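Local coordinates for protein prolyl oligopeptidase (Novosphingobium capsulatum, PDB 1YR2) that probably hydrolyses oligopeptides after proline, and far less readily after alanine, as a serine endopeptidase of the S9A family, at residues A162-A167 and Y179-G184; V74-V78 and F667-A671; W513-G518 and T717-R722; K317-D321 and F332-D336. All coordinates share one frame; numbering follows the deposited sequence.

Contact 1 of 4, residues A162-A167 and Y179-G184; sequences ATALDA and YSVQDG
Beside the phenol ring of Tyr179, whose side chain crosses that of Leu165 at about a right angle, Leu165 CD1 sits 3.7 Å from Tyr179 CB and slightly farther from ring atom CD2. Leu152 touches both side chains from strand 149-152. The second flat group, the Gln182 amide, has OE1 4.0 Å from Ala164 CB, while NE2 is hydrogen-bonded to Ser186 O. The third, the Asp166 carboxylate, is set with CG anti to the backbone N (chi1 176°); OD2 accepts a 2.7 Å bond from a water that also bonds Ser180 OG, and forms a salt bridge with Arg189. Thr163, Leu165, Val181 and Asp183 share a face, where one pair is tight: Thr163 CG2 and Val181 CG1 are 3.3 Å apart, closer than usual for two carbons.

The backbone evidence is a ladder of antiparallel bonds. Ala164 and Gln182 form a hydrogen-bonded pair, each N to the other's O at 2.9 Å, the N-H lines bent by no more than 11°. Farther along, Asp166 N donates to Ser180 O while Ala167 O accepts from Ser180 N at 2.8 Å. Two residues thus bond one, and the Asp166 backbone (psi -68°) leaves the extended range; buried Ala167 N has no partner in the model. That is a beta bulge, here set in the hairpin 163-170/176-183, the first two strands of a four-stranded propeller blade.

Contact 2 of 4, residues V74-V78 and F667-A671; sequences VAAWV and FKYTA. Unlike the reference sequence in segment 667-671: Phe667 (reference Leu).
Trp77 lays the outer rim of its indole against Phe667, with CZ3 3.6 Å from Phe667 CG. This is a helix-helix contact in which the N-terminal helix 72-89 packs on helix 664-675 of the alpha/beta hydrolase domain. The two short segments have axes 12.5 Å apart and inclined at 60°, too wide for backbone to meet backbone, so the Trp77 and Phe667 side chains bridge the distance. The six-membered ring of Trp77 and the Phe667 ring have centroids 5.3 Å apart and planes at 49°, which is neither a parallel stack nor a T-shape. Two valines touch the far end of the phenyl group: Val78 CG2 lies 3.6 Å from Phe667 CZ, and Val74 CG1 is 4.0 Å from CE2. Thr670 CB meets the indole at its edge, 4.3 Å from Trp77 CH2.

A chi1 of -174° swings the indole away from the main-chain nitrogen and out across the gap, putting Trp77 CH2 3.6 Å from Phe667 O. That carbonyl is already bonded to Ala671 N within its own helix. Replacing Trp77 by alanine is likely to open a gap beside the Phe667 ring and leave Ser43 OG without the NE1 donor.

In the second shell, Ile685 and Ile687 of strand 683-687 and Thr654 of strand 649-654 hold Phe667 against the hydrolase sheet. Leu64 backs Trp77, and the indole is further pinned by its NE1, hydrogen-bonded to Ser43 OG.

Contact 3 of 4, residues W513-G518 and T717-R722; sequences WIDSGG and TGLTPR
The apolar part of the contact rests on Leu719 and Trp513. Leu719 CD2 stands over one face of the indole, 3.8 Å from the centroid of the six-membered ring and 7° off its normal, a CH-pi contact. The other branch, CD1, touches the backbone instead, 3.6 Å from Gly517 O. Leu719 CG lies opposite the main-chain N (chi1 -179°), which carries this fork to the indole and the turn. Thr717 OG1 comes to the ring edge, 3.8 Å from Trp513 CH2, its hydroxyl hydrogen-bonded to Leu713 O. A serine at Trp513 would probably leave Leu719 CD2 without a surface to rest on and Ala519 O without the NE1 donor.

Hydrogen bonding across the contact is carried by Arg722 N, which donates to Ser516 O over 3.0 Å. The line is fairly straight at hydrogen (163°), but the donor stands above the carbonyl plane; Pro721 CA also approaches that oxygen, at 3.3 Å.

Backbone bonds shape 513-518. Gly517, at positive phi, is the C' residue of a Schellman motif ending helix 508-514, with Gly518 N bonded to Trp513 O at 3.1 Å. A CB on Gly518 would collide with Trp513 NE1.

Asp515 forms salt bridges with Arg101 and Arg481, and Arg481 also bonds Arg722 O. The chemistry thus implies a two-part join: a seat for the leucine made of the indole face and the Gly517 backbone, and a polar end fastened through main-chain atoms and a shared arginine.

Contact 4 of 4, residues K317-D321 and F332-D336; sequences KAQWD and FVSGD
Val333 O is approached by three groups of the facing segment. Asp321 N makes the strong bond, 2.9 Å and nearly straight at 172°; Gln319 NE2 adds a weak one at 3.5 Å, and Trp320 CA-H comes close as well. Fully stretched at its first torsion (chi1 179°), the Gln319 chain runs alongside Val333 to reach that oxygen, while its OE1 is hydrogen-bonded to Lys341 NZ. In return Val333 N donates to Asp321 O over 2.8 Å, completing an antiparallel hydrogen-bonded pair, and Gly335 N bonds Gln319 O beyond the neighbouring non-hydrogen-bonded pair of Trp320 and Ser334.

In that pair the serine lies over one face of the indole. Ser334 CB is 3.8 Å from the centroid of the six-membered ring of Trp320, 12° off the normal, which marks a CH-pi contact; Ser334 OG lies 3.4 Å from Trp320 CZ2. The same OG accepts from Asp336 N at 3.1 Å, an ST turn that fixes the hydroxyl over the ring as the chain leaves the strand. Phe332 CB meets the indole at its edge, 3.8 Å from Trp320 CE3.

Together the segments form the open end of hairpin 320-326/329-334 in a propeller blade. Trp320 and Phe332 pack on Val296 of strand 295-302 in one adjoining sheet, Val333 on Leu366 and Val369 of strand 365-372 in another, and strand 342-347 continues the blade beside 329-334.

In the fold
From the N terminus, residues 74-78 open contact 2, whose partner comes almost 600 residues later. The chain then runs through the beta-propeller, seven four-stranded sheets, where contacts 1 and 4 each close a short hairpin in a different blade; both nest inside the loop of contact 2, in series, with nearest atoms about 17 Å apart. Past the propeller, 513-518 opens contact 3. Contact 2 closes at 667-671 before contact 3 closes at 717-722, so these two cross, about 16 Å apart at their nearest atoms. Contact 2 ties an N-terminal helix to the hydrolase part, contact 3 joins two pieces within it, and contact 4 lies across the chain's centre from both.

Contact 1 of 4, residues A162-A167 and Y179-G184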
loop_
_atom_site.group_PDB
_atom_site.type_symbol
_atom_site.label_atom_id
_atom_site.label_comp_id
_atom_site.label_asym_id
_atom_site.label_seq_id
_atom_site.Cartn_x
_atom_site.Cartn_y
_atom_site.Cartn_z
ATOM N N ALA A 162 11.781 -12.298 19.496
ATOM C CA ALA A 162 13.204 -11.915 19.599
ATOM C C ALA A 162 13.958 -12.433 18.365
ATOM O O ALA A 162 15.046 -11.962 18.035
ATOM C CB ALA A 162 13.828 -12.498 20.870
ATOM N N THR A 163 13.402 -13.447 17.733
ATOM C CA THR A 163 14.059 -14.126 16.620
ATOM C C THR A 163 13.052 -14.272 15.518
ATOM O O THR A 163 12.035 -14.947 15.689
ATOM C CB THR A 163 14.543 -15.515 17.052
ATOM O OG1 THR A 163 15.351 -15.384 18.225
ATOM C CG2 THR A 163 15.465 -16.116 16.069
ATOM N N ALA A 164 13.339 -13.670 14.380
ATOM C CA ALA A 164 12.367 -13.569 13.300
ATOM C C ALA A 164 12.864 -14.350 12.089
ATOM O O ALA A 164 14.046 -14.390 11.832
ATOM C CB ALA A 164 12.130 -12.106 12.948
ATOM N N LEU A 165 11.954 -14.979 11.378
ATOM C CA LEU A 165 12.250 -15.503 10.030
ATOM C C LEU A 165 12.116 -14.390 9.058
ATOM O O LEU A 165 11.074 -13.719 8.987
ATOM C CB LEU A 165 11.286 -16.586 9.664
ATOM C CG LEU A 165 11.272 -17.158 8.275
ATOM C CD1 LEU A 165 12.556 -17.859 7.930
ATOM C CD2 LEU A 165 10.105 -18.122 8.168
ATOM N N ASP A 166 13.197 -14.160 8.327
ATOM C CA ASP A 166 13.283 -13.100 7.342
ATOM C C ASP A 166 12.931 -13.697 5.975
ATOM O O ASP A 166 11.823 -13.445 5.411
ATOM C CB ASP A 166 14.706 -12.470 7.362
ATOM C CG ASP A 166 14.890 -11.401 6.279
ATOM O OD1 ASP A 166 13.916 -11.119 5.506
ATOM O OD2 ASP A 166 15.974 -10.801 6.074
ATOM N N ALA A 167 13.788 -14.574 5.468
ATOM C CA ALA A 167 13.611 -15.094 4.105
ATOM C C ALA A 167 13.787 -16.594 4.066
ATOM O O ALA A 167 14.401 -17.165 4.968
ATOM C CB ALA A 167 14.622 -14.435 3.149
ATOM N N TYR A 179 17.059 -20.817 5.143
ATOM C CA TYR A 179 16.352 -19.695 5.659
ATOM C C TYR A 179 17.219 -18.739 6.434
ATOM O O TYR A 179 18.223 -19.143 6.974
ATOM C CB TYR A 179 15.133 -20.150 6.467
ATOM C CG TYR A 179 15.459 -20.947 7.655
ATOM C CD1 TYR A 179 15.786 -22.296 7.548
ATOM C CD2 TYR A 179 15.378 -20.384 8.911
ATOM C CE1 TYR A 179 16.067 -23.046 8.687
ATOM C CE2 TYR A 179 15.683 -21.118 10.017
ATOM C CZ TYR A 179 15.996 -22.445 9.899
ATOM O OH TYR A 179 16.278 -23.192 11.022
ATOM N N SER A 180 16.801 -17.474 6.442
ATOM C CA SER A 180 17.515 -16.376 7.080
ATOM C C SER A 180 16.820 -15.968 8.380
ATOM O O SER A 180 15.597 -15.706 8.369
ATOM C CB SER A 180 17.430 -15.206 6.131
ATOM O OG SER A 180 18.326 -14.275 6.523
ATOM N N VAL A 181 17.590 -15.805 9.439
ATOM C CA VAL A 181 17.078 -15.511 10.774
ATOM C C VAL A 181 17.650 -14.195 11.278
ATOM O O VAL A 181 18.847 -13.967 11.168
ATOM C CB VAL A 181 17.515 -16.601 11.783
ATOM C CG1 VAL A 181 16.953 -16.309 13.134
ATOM C CG2 VAL A 181 17.058 -18.012 11.331
ATOM N N GLN A 182 16.803 -13.370 11.866
ATOM C CA GLN A 182 17.210 -12.073 12.381
ATOM C C GLN A 182 17.053 -12.161 13.876
ATOM O O GLN A 182 15.971 -12.502 14.345
ATOM C CB GLN A 182 16.289 -10.987 11.839
ATOM C CG GLN A 182 16.432 -9.625 12.562
ATOM C CD GLN A 182 15.455 -8.591 12.020
ATOM O OE1 GLN A 182 14.289 -8.899 11.775
ATOM N NE2 GLN A 182 15.925 -7.390 11.821
ATOM N N ASP A 183 18.089 -11.801 14.611
ATOM C CA ASP A 183 18.024 -11.727 16.079
ATOM C C ASP A 183 17.835 -10.279 16.500
ATOM O O ASP A 183 18.639 -9.412 16.164
ATOM C CB ASP A 183 19.279 -12.322 16.715
ATOM C CG ASP A 183 19.243 -13.860 16.742
ATOM O OD1 ASP A 183 18.697 -14.450 17.713
ATOM O OD2 ASP A 183 19.699 -14.574 15.805
ATOM N N GLY A 184 16.765 -10.026 17.241
ATOM C CA GLY A 184 16.406 -8.671 17.640
ATOM C C GLY A 184 16.063 -7.843 16.418
ATOM O O GLY A 184 15.333 -8.292 15.509
HETATM O O HOH W 1 17.669 -12.314 4.679
#

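Contact 2 of 4, residues V74-V78 and F667-A671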
loop_
_atom_site.group_PDB
_atom_site.type_symbol
_atom_site.label_atom_id
_atom_site.label_comp_id
_atom_site.label_asym_id
_atom_site.label_seq_id
_atom_site.Cartn_x
_atom_site.Cartn_y
_atom_site.Cartn_z
ATOM N N VAL A 74 -2.969 24.532 27.008
ATOM C CA VAL A 74 -3.307 23.547 25.948
ATOM C C VAL A 74 -3.835 22.246 26.590
ATOM O O VAL A 74 -4.835 21.679 26.157
ATOM C CB VAL A 74 -2.090 23.279 25.012
ATOM C CG1 VAL A 74 -2.393 22.198 24.005
ATOM C CG2 VAL A 74 -1.674 24.556 24.271
ATOM N N ALA A 75 -3.190 21.804 27.659
ATOM C CA ALA A 75 -3.595 20.581 28.333
ATOM C C ALA A 75 -5.037 20.718 28.811
ATOM O O ALA A 75 -5.795 19.797 28.684
ATOM C CB ALA A 75 -2.666 20.262 29.501
ATOM N N ALA A 76 -5.400 21.877 29.331
ATOM C CA ALA A 76 -6.740 22.097 29.885
ATOM C C ALA A 76 -7.772 22.089 28.753
ATOM O O ALA A 76 -8.843 21.525 28.890
ATOM C CB ALA A 76 -6.807 23.441 30.642
ATOM N N TRP A 77 -7.417 22.682 27.619
ATOM C CA TRP A 77 -8.316 22.740 26.465
ATOM C C TRP A 77 -8.510 21.330 25.919
ATOM O O TRP A 77 -9.643 20.924 25.642
ATOM C CB TRP A 77 -7.702 23.636 25.393
ATOM C CG TRP A 77 -8.567 23.895 24.209
ATOM C CD1 TRP A 77 -9.481 24.869 24.067
ATOM C CD2 TRP A 77 -8.580 23.143 23.001
ATOM N NE1 TRP A 77 -10.070 24.774 22.824
ATOM C CE2 TRP A 77 -9.532 23.712 22.160
ATOM C CE3 TRP A 77 -7.885 22.015 22.551
ATOM C CZ2 TRP A 77 -9.799 23.207 20.892
ATOM C CZ3 TRP A 77 -8.170 21.513 21.294
ATOM C CH2 TRP A 77 -9.106 22.108 20.490
ATOM N N VAL A 78 -7.402 20.593 25.774
ATOM C CA VAL A 78 -7.448 19.226 25.289
ATOM C C VAL A 78 -8.334 18.359 26.192
ATOM O O VAL A 78 -9.177 17.603 25.709
ATOM C CB VAL A 78 -6.029 18.623 25.136
ATOM C CG1 VAL A 78 -6.082 17.082 25.053
ATOM C CG2 VAL A 78 -5.358 19.194 23.906
ATOM N N PHE A 667 -6.236 21.522 16.443
ATOM C CA PHE A 667 -6.728 22.222 17.588
ATOM C C PHE A 667 -7.205 23.602 17.157
ATOM O O PHE A 667 -8.304 24.012 17.544
ATOM C CB PHE A 667 -5.634 22.382 18.650
ATOM C CG PHE A 667 -5.152 21.093 19.309
ATOM C CD1 PHE A 667 -5.740 19.847 19.083
ATOM C CD2 PHE A 667 -4.045 21.172 20.180
ATOM C CE1 PHE A 667 -5.247 18.733 19.664
ATOM C CE2 PHE A 667 -3.544 20.043 20.797
ATOM C CZ PHE A 667 -4.152 18.829 20.578
ATOM N N LYS A 668 -6.407 24.361 16.399
ATOM C CA LYS A 668 -6.786 25.755 16.030
ATOM C C LYS A 668 -7.974 25.755 15.087
ATOM O O LYS A 668 -8.851 26.614 15.180
ATOM C CB LYS A 668 -5.616 26.484 15.343
ATOM C CG LYS A 668 -4.456 26.775 16.320
ATOM C CD LYS A 668 -3.572 27.914 15.818
ATOM C CE LYS A 668 -3.175 27.735 14.381
ATOM N NZ LYS A 668 -2.142 28.714 13.987
ATOM N N TYR A 669 -8.007 24.775 14.180
ATOM C CA TYR A 669 -9.108 24.619 13.228
ATOM C C TYR A 669 -10.417 24.356 13.952
ATOM O O TYR A 669 -11.415 24.972 13.638
ATOM C CB TYR A 669 -8.797 23.473 12.248
ATOM C CG TYR A 669 -9.898 23.123 11.339
ATOM C CD1 TYR A 669 -10.219 23.944 10.258
ATOM C CD2 TYR A 669 -10.548 21.907 11.447
ATOM C CE1 TYR A 669 -11.260 23.606 9.367
ATOM C CE2 TYR A 669 -11.576 21.559 10.564
ATOM C CZ TYR A 669 -11.904 22.399 9.509
ATOM O OH TYR A 669 -12.916 22.021 8.653
ATOM N N THR A 670 -10.385 23.498 14.962
ATOM C CA THR A 670 -11.569 23.225 15.792
ATOM C C THR A 670 -12.046 24.463 16.572
ATOM O O THR A 670 -13.246 24.751 16.687
ATOM C CB THR A 670 -11.221 22.082 16.790
ATOM O OG1 THR A 670 -10.921 20.886 16.049
ATOM C CG2 THR A 670 -12.445 21.748 17.655
ATOM N N ALA A 671 -11.110 25.190 17.161
ATOM C CA ALA A 671 -11.445 26.432 17.860
ATOM C C ALA A 671 -12.137 27.403 16.923
ATOM O O ALA A 671 -13.124 28.011 17.311
ATOM C CB ALA A 671 -10.209 27.069 18.522
#

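Contact 3 of 4, residues W513-G518 and T717-R722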
loop_
_atom_site.group_PDB
_atom_site.type_symbol
_atom_site.label_atom_id
_atom_site.label_comp_id
_atom_site.label_asym_id
_atom_site.label_seq_id
_atom_site.Cartn_x
_atom_site.Cartn_y
_atom_site.Cartn_z
ATOM N N TRP A 513 -18.031 -0.006 6.635
ATOM C CA TRP A 513 -19.051 0.866 6.074
ATOM C C TRP A 513 -19.824 0.158 4.971
ATOM O O TRP A 513 -21.044 0.152 4.999
ATOM C CB TRP A 513 -18.433 2.140 5.507
ATOM C CG TRP A 513 -19.333 3.139 4.940
ATOM C CD1 TRP A 513 -19.664 3.302 3.641
ATOM C CD2 TRP A 513 -20.020 4.180 5.660
ATOM N NE1 TRP A 513 -20.514 4.367 3.500
ATOM C CE2 TRP A 513 -20.747 4.928 4.722
ATOM C CE3 TRP A 513 -20.063 4.560 6.995
ATOM C CZ2 TRP A 513 -21.494 6.047 5.065
ATOM C CZ3 TRP A 513 -20.813 5.698 7.348
ATOM C CH2 TRP A 513 -21.529 6.403 6.388
ATOM N N ILE A 514 -19.122 -0.445 4.023
ATOM C CA ILE A 514 -19.769 -1.117 2.879
ATOM C C ILE A 514 -20.647 -2.287 3.333
ATOM O O ILE A 514 -21.777 -2.455 2.850
ATOM C CB ILE A 514 -18.710 -1.595 1.904
ATOM C CG1 ILE A 514 -17.871 -0.394 1.373
ATOM C CG2 ILE A 514 -19.366 -2.435 0.784
ATOM C CD1 ILE A 514 -16.485 -0.788 0.889
ATOM N N ASP A 515 -20.143 -3.075 4.288
ATOM C CA ASP A 515 -20.904 -4.200 4.811
ATOM C C ASP A 515 -21.849 -3.828 5.942
ATOM O O ASP A 515 -22.400 -4.711 6.631
ATOM C CB ASP A 515 -19.992 -5.332 5.184
ATOM C CG ASP A 515 -20.744 -6.657 5.302
ATOM O OD1 ASP A 515 -21.702 -6.908 4.527
ATOM O OD2 ASP A 515 -20.447 -7.492 6.144
ATOM N N SER A 516 -22.074 -2.513 6.104
ATOM C CA SER A 516 -23.171 -1.999 6.915
ATOM C C SER A 516 -24.288 -1.350 6.050
ATOM O O SER A 516 -25.232 -0.812 6.585
ATOM C CB SER A 516 -22.609 -0.996 7.935
ATOM O OG SER A 516 -21.732 -1.665 8.837
ATOM N N GLY A 517 -24.195 -1.470 4.725
ATOM C CA GLY A 517 -25.163 -0.910 3.788
ATOM C C GLY A 517 -24.867 0.487 3.240
ATOM O O GLY A 517 -25.775 1.152 2.704
ATOM N N GLY A 518 -23.635 0.974 3.427
ATOM C CA GLY A 518 -23.230 2.257 2.879
ATOM C C GLY A 518 -22.487 2.061 1.566
ATOM O O GLY A 518 -21.982 0.963 1.297
ATOM N N THR A 717 -25.551 11.091 7.797
ATOM C CA THR A 717 -25.956 10.761 6.449
ATOM C C THR A 717 -27.198 9.881 6.351
ATOM O O THR A 717 -27.606 9.520 5.242
ATOM C CB THR A 717 -24.837 10.067 5.663
ATOM O OG1 THR A 717 -24.410 8.875 6.331
ATOM C CG2 THR A 717 -23.608 10.945 5.505
ATOM N N GLY A 718 -27.765 9.481 7.473
ATOM C CA GLY A 718 -28.956 8.640 7.435
ATOM C C GLY A 718 -28.682 7.159 7.224
ATOM O O GLY A 718 -29.577 6.424 6.827
ATOM N N LEU A 719 -27.479 6.687 7.525
ATOM C CA LEU A 719 -27.192 5.277 7.412
ATOM C C LEU A 719 -27.617 4.530 8.657
ATOM O O LEU A 719 -27.105 4.798 9.740
ATOM C CB LEU A 719 -25.701 5.016 7.190
ATOM C CG LEU A 719 -25.339 3.529 7.044
ATOM C CD1 LEU A 719 -26.009 2.944 5.785
ATOM C CD2 LEU A 719 -23.828 3.300 7.012
ATOM N N THR A 720 -28.506 3.558 8.477
ATOM C CA THR A 720 -28.819 2.590 9.517
ATOM C C THR A 720 -28.059 1.304 9.190
ATOM O O THR A 720 -28.367 0.673 8.203
ATOM C CB THR A 720 -30.354 2.364 9.545
ATOM O OG1 THR A 720 -31.010 3.543 10.059
ATOM C CG2 THR A 720 -30.737 1.237 10.498
ATOM N N PRO A 721 -27.041 0.931 9.971
ATOM C CA PRO A 721 -26.238 -0.284 9.691
ATOM C C PRO A 721 -27.096 -1.532 9.615
ATOM O O PRO A 721 -27.869 -1.767 10.555
ATOM C CB PRO A 721 -25.301 -0.374 10.899
ATOM C CG PRO A 721 -25.143 1.063 11.325
ATOM C CD PRO A 721 -26.531 1.639 11.160
ATOM N N ARG A 722 -27.029 -2.255 8.500
ATOM C CA ARG A 722 -27.780 -3.485 8.310
ATOM C C ARG A 722 -26.932 -4.564 7.661
ATOM O O ARG A 722 -26.161 -4.276 6.755
ATOM C CB ARG A 722 -28.958 -3.272 7.363
ATOM C CG ARG A 722 -30.186 -2.589 7.885
ATOM C CD ARG A 722 -31.218 -2.522 6.794
ATOM N NE ARG A 722 -32.561 -2.140 7.237
ATOM C CZ ARG A 722 -33.331 -1.249 6.608
ATOM N NH1 ARG A 722 -32.901 -0.605 5.514
ATOM N NH2 ARG A 722 -34.539 -0.996 7.074
#

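Contact 4 of 4, residues K317-D321 and F332-D336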
loop_
_atom_site.group_PDB
_atom_site.type_symbol
_atom_site.label_atom_id
_atom_site.label_comp_id
_atom_site.label_asym_id
_atom_site.label_seq_id
_atom_site.Cartn_x
_atom_site.Cartn_y
_atom_site.Cartn_z
ATOM N N LYS A 317 23.086 3.605 -14.494
ATOM C CA LYS A 317 22.362 4.542 -15.349
ATOM C C LYS A 317 20.851 4.312 -15.301
ATOM O O LYS A 317 20.072 5.256 -15.368
ATOM C CB LYS A 317 22.789 4.372 -16.818
ATOM C CG LYS A 317 24.133 4.953 -17.200
ATOM C CD LYS A 317 24.424 4.695 -18.701
ATOM C CE LYS A 317 25.784 5.260 -19.142
ATOM N NZ LYS A 317 26.554 4.321 -20.056
ATOM N N ALA A 318 20.442 3.059 -15.173
ATOM C CA ALA A 318 19.027 2.679 -15.212
ATOM C C ALA A 318 18.708 1.458 -14.344
ATOM O O ALA A 318 19.613 0.720 -13.966
ATOM C CB ALA A 318 18.631 2.412 -16.691
ATOM N N GLN A 319 17.420 1.286 -14.024
ATOM C CA GLN A 319 16.866 0.067 -13.463
ATOM C C GLN A 319 16.927 -1.106 -14.462
ATOM O O GLN A 319 16.514 -0.996 -15.580
ATOM C CB GLN A 319 15.398 0.315 -12.993
ATOM C CG GLN A 319 14.674 -0.926 -12.399
ATOM C CD GLN A 319 13.152 -0.861 -12.513
ATOM O OE1 GLN A 319 12.556 0.085 -12.068
ATOM N NE2 GLN A 319 12.541 -1.855 -13.167
ATOM N N TRP A 320 17.467 -2.229 -14.024
ATOM C CA TRP A 320 17.498 -3.502 -14.747
ATOM C C TRP A 320 17.195 -4.601 -13.738
ATOM O O TRP A 320 18.114 -5.080 -13.065
ATOM C CB TRP A 320 18.873 -3.768 -15.325
ATOM C CG TRP A 320 19.195 -2.936 -16.478
ATOM C CD1 TRP A 320 19.786 -1.705 -16.458
ATOM C CD2 TRP A 320 18.930 -3.230 -17.850
ATOM N NE1 TRP A 320 19.891 -1.216 -17.735
ATOM C CE2 TRP A 320 19.402 -2.140 -18.611
ATOM C CE3 TRP A 320 18.398 -4.337 -18.526
ATOM C CZ2 TRP A 320 19.324 -2.100 -20.019
ATOM C CZ3 TRP A 320 18.277 -4.288 -19.881
ATOM C CH2 TRP A 320 18.753 -3.182 -20.634
ATOM N N ASP A 321 15.922 -4.955 -13.603
ATOM C CA ASP A 321 15.463 -5.920 -12.596
ATOM C C ASP A 321 15.372 -7.304 -13.289
ATOM O O ASP A 321 14.628 -7.451 -14.271
ATOM C CB ASP A 321 14.056 -5.592 -12.119
ATOM C CG ASP A 321 13.993 -4.362 -11.211
ATOM O OD1 ASP A 321 15.003 -3.969 -10.588
ATOM O OD2 ASP A 321 12.928 -3.770 -11.080
ATOM N N PHE A 332 14.692 -9.044 -18.319
ATOM C CA PHE A 332 14.798 -7.992 -17.337
ATOM C C PHE A 332 13.671 -6.969 -17.524
ATOM O O PHE A 332 13.191 -6.724 -18.632
ATOM C CB PHE A 332 16.150 -7.203 -17.504
ATOM C CG PHE A 332 17.368 -8.015 -17.197
ATOM C CD1 PHE A 332 17.917 -8.809 -18.187
ATOM C CD2 PHE A 332 17.987 -7.974 -15.943
ATOM C CE1 PHE A 332 19.035 -9.559 -17.958
ATOM C CE2 PHE A 332 19.139 -8.738 -15.705
ATOM C CZ PHE A 332 19.651 -9.540 -16.703
ATOM N N VAL A 333 13.257 -6.340 -16.443
ATOM C CA VAL A 333 12.420 -5.137 -16.527
ATOM C C VAL A 333 13.421 -3.987 -16.538
ATOM O O VAL A 333 14.140 -3.799 -15.565
ATOM C CB VAL A 333 11.496 -4.975 -15.308
ATOM C CG1 VAL A 333 10.685 -3.691 -15.393
ATOM C CG2 VAL A 333 10.577 -6.214 -15.189
ATOM N N SER A 334 13.418 -3.208 -17.618
ATOM C CA SER A 334 14.372 -2.143 -17.807
ATOM C C SER A 334 13.725 -0.770 -17.807
ATOM O O SER A 334 12.691 -0.556 -18.432
ATOM C CB SER A 334 15.171 -2.357 -19.089
ATOM O OG SER A 334 16.110 -1.320 -19.272
ATOM N N GLY A 335 14.417 0.170 -17.154
ATOM C CA GLY A 335 14.094 1.591 -17.148
ATOM C C GLY A 335 14.921 2.417 -18.139
ATOM O O GLY A 335 14.786 3.657 -18.211
ATOM N N ASP A 336 15.761 1.753 -18.938
ATOM C CA ASP A 336 16.729 2.450 -19.808
ATOM C C ASP A 336 16.008 3.124 -20.961
ATOM O O ASP A 336 15.455 2.445 -21.838
ATOM C CB ASP A 336 17.773 1.454 -20.288
ATOM C CG ASP A 336 18.828 2.084 -21.188
ATOM O OD1 ASP A 336 19.364 3.150 -20.840
ATOM O OD2 ASP A 336 19.142 1.576 -22.275
#